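Local coordinates for xylose isomerase-like TIM barrel (Anabaena variabilis ATCC 29413, PDB 2QW5), which probably acts as a zinc-dependent isomerase or epimerase of sugars or sugar phosphates, and binds zinc and D-xylose in a TIM barrel, at residues K179-P184 against G212-S217. Sequence-based numbering, arbitrary orientation.
Sequences KLAIEP and GVVIDS. With ZN (zinc ion), chain D.
E183 and D216 reach one zinc ion with the same first torsion, CG opposite the backbone N (chi1 -169° and 172°). Beyond CG the E183 chain runs extended, and its OE2 binds the zinc at 2.1 Å. D216 is shorter and meets the metal through OD2 at 2.3 Å. The two carboxylates cross with their planes 33° apart. Their nearest oxygens, E183 OE2 and D216 OD2, lie 3.3 Å from each other, a closeness that the shared cation probably makes tolerable. A water, Q247 and E281 complete the zinc site. The other E183 oxygen, OE1, is hydrogen-bonded to O2 of the bound D-xylose, so one carboxylate links metal and sugar.

Just before these ligands in the chain, strands 179-182 and 211-216 pair in parallel. G212 N donates to L180 O at 2.8 Å, almost in line with the carbonyl. I182 N donates to G212 O, and V214 N to I182 O; both donors sit above the plane of their acceptor carbonyl. V214 CG1 lies between its own backbone N and carbonyl carbon. There it packs against E183 CB at 3.4 Å, at the base of the metal-binding side chain. Past the end of strand 179-182, a water links the two segments, donating to P184 O and accepting from D216 N. V214 O is buried beside P184 CD, 3.2 Å away, and has no hydrogen-bond partner.

D216 also N-caps helix 217-223 through weak OD1 bonds. Strands 179-182 and 211-216 are the fifth and sixth of the eight-stranded TIM barrel, and helix 196-203 makes the beta-alpha-beta crossover between them. L199 of that helix packs on I182, P184 and V213, while A181, E183 and V214 touch M127 of strand 125-128.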
loop_
_atom_site.group_PDB
_atom_site.type_symbol
_atom_site.label_atom_id
_atom_site.label_comp_id
_atom_site.label_asym_id
_atom_site.label_seq_id
_atom_site.Cartn_x
_atom_site.Cartn_y
_atom_site.Cartn_z
ATOM N N LYS A 179 36.663 -8.068 -6.579
ATOM C CA LYS A 179 36.327 -6.867 -7.376
ATOM C C LYS A 179 34.902 -6.523 -6.995
ATOM O O LYS A 179 34.086 -7.433 -6.861
ATOM C CB LYS A 179 36.408 -7.163 -8.875
ATOM C CG LYS A 179 37.771 -7.527 -9.437
ATOM C CD LYS A 179 38.692 -6.372 -9.494
ATOM C CE LYS A 179 39.979 -6.784 -10.219
ATOM N NZ LYS A 179 41.059 -5.828 -9.872
ATOM N N LEU A 180 34.594 -5.231 -6.841
ATOM C CA LEU A 180 33.230 -4.778 -6.496
ATOM C C LEU A 180 32.547 -4.307 -7.784
ATOM O O LEU A 180 33.002 -3.348 -8.364
ATOM C CB LEU A 180 33.281 -3.643 -5.458
ATOM C CG LEU A 180 33.839 -4.005 -4.056
ATOM C CD1 LEU A 180 34.137 -2.748 -3.250
ATOM C CD2 LEU A 180 32.891 -4.939 -3.296
ATOM N N ALA A 181 31.457 -4.959 -8.199
ATOM C CA ALA A 181 30.732 -4.644 -9.466
ATOM C C ALA A 181 29.357 -4.089 -9.163
ATOM O O ALA A 181 28.428 -4.849 -8.960
ATOM C CB ALA A 181 30.647 -5.869 -10.351
ATOM N N ILE A 182 29.245 -2.742 -9.120
ATOM C CA ILE A 182 27.991 -2.030 -8.864
ATOM C C ILE A 182 27.090 -2.144 -10.089
ATOM O O ILE A 182 27.545 -2.001 -11.222
ATOM C CB ILE A 182 28.189 -0.530 -8.534
ATOM C CG1 ILE A 182 29.116 -0.316 -7.330
ATOM C CG2 ILE A 182 26.832 0.139 -8.211
ATOM C CD1 ILE A 182 29.553 1.212 -7.095
ATOM N N GLU A 183 25.800 -2.371 -9.852
ATOM C CA GLU A 183 24.846 -2.642 -10.921
ATOM C C GLU A 183 23.863 -1.490 -11.188
ATOM O O GLU A 183 23.144 -1.081 -10.282
ATOM C CB GLU A 183 24.056 -3.918 -10.557
ATOM C CG GLU A 183 23.201 -4.455 -11.714
ATOM C CD GLU A 183 22.379 -5.671 -11.344
ATOM O OE1 GLU A 183 22.208 -5.919 -10.117
ATOM O OE2 GLU A 183 21.909 -6.355 -12.313
ATOM N N PRO A 184 23.853 -0.944 -12.431
ATOM C CA PRO A 184 22.757 -0.070 -12.839
ATOM C C PRO A 184 21.539 -0.981 -12.957
ATOM O O PRO A 184 21.651 -2.057 -13.546
ATOM C CB PRO A 184 23.174 0.434 -14.220
ATOM C CG PRO A 184 24.600 0.064 -14.368
ATOM C CD PRO A 184 24.821 -1.119 -13.529
ATOM N N GLY A 212 33.964 -0.958 -9.414
ATOM C CA GLY A 212 33.576 -0.832 -10.812
ATOM C C GLY A 212 32.139 -1.217 -11.063
ATOM O O GLY A 212 31.250 -0.953 -10.229
ATOM N N VAL A 213 31.908 -1.832 -12.224
ATOM C CA VAL A 213 30.538 -2.096 -12.664
ATOM C C VAL A 213 30.283 -3.503 -13.153
ATOM O O VAL A 213 31.191 -4.199 -13.592
ATOM C CB VAL A 213 30.123 -1.120 -13.833
ATOM C CG1 VAL A 213 30.601 0.281 -13.561
ATOM C CG2 VAL A 213 30.670 -1.546 -15.149
ATOM N N VAL A 214 29.013 -3.876 -13.057
ATOM C CA VAL A 214 28.480 -5.014 -13.780
ATOM C C VAL A 214 27.509 -4.379 -14.790
ATOM O O VAL A 214 26.756 -3.462 -14.425
ATOM C CB VAL A 214 27.752 -6.052 -12.911
ATOM C CG1 VAL A 214 26.777 -5.393 -11.900
ATOM C CG2 VAL A 214 27.082 -7.074 -13.815
ATOM N N ILE A 215 27.576 -4.816 -16.055
ATOM C CA ILE A 215 26.613 -4.436 -17.075
ATOM C C ILE A 215 25.730 -5.661 -17.281
ATOM O O ILE A 215 26.241 -6.713 -17.642
ATOM C CB ILE A 215 27.257 -4.008 -18.411
ATOM C CG1 ILE A 215 28.272 -2.861 -18.211
ATOM C CG2 ILE A 215 26.144 -3.573 -19.415
ATOM C CD1 ILE A 215 29.022 -2.551 -19.468
ATOM N N ASP A 216 24.430 -5.493 -17.019
ATOM C CA ASP A 216 23.378 -6.523 -17.159
ATOM C C ASP A 216 22.545 -6.055 -18.359
ATOM O O ASP A 216 22.036 -4.910 -18.346
ATOM C CB ASP A 216 22.569 -6.557 -15.878
ATOM C CG ASP A 216 21.305 -7.440 -15.949
ATOM O OD1 ASP A 216 20.536 -7.361 -16.923
ATOM O OD2 ASP A 216 21.055 -8.150 -14.968
ATOM N N SER A 217 22.402 -6.920 -19.368
ATOM C CA SER A 217 21.700 -6.587 -20.615
ATOM C C SER A 217 20.229 -6.189 -20.426
ATOM O O SER A 217 19.755 -5.291 -21.129
ATOM C CB SER A 217 21.801 -7.741 -21.612
ATOM O OG SER A 217 21.185 -8.937 -21.099
HETATM ZN ZN ZN D . 21.396 -8.390 -12.717
HETATM O O HOH W 1 23.178 -2.974 -15.900
HETATM O O HOH W 2 19.584 -7.994 -11.892
#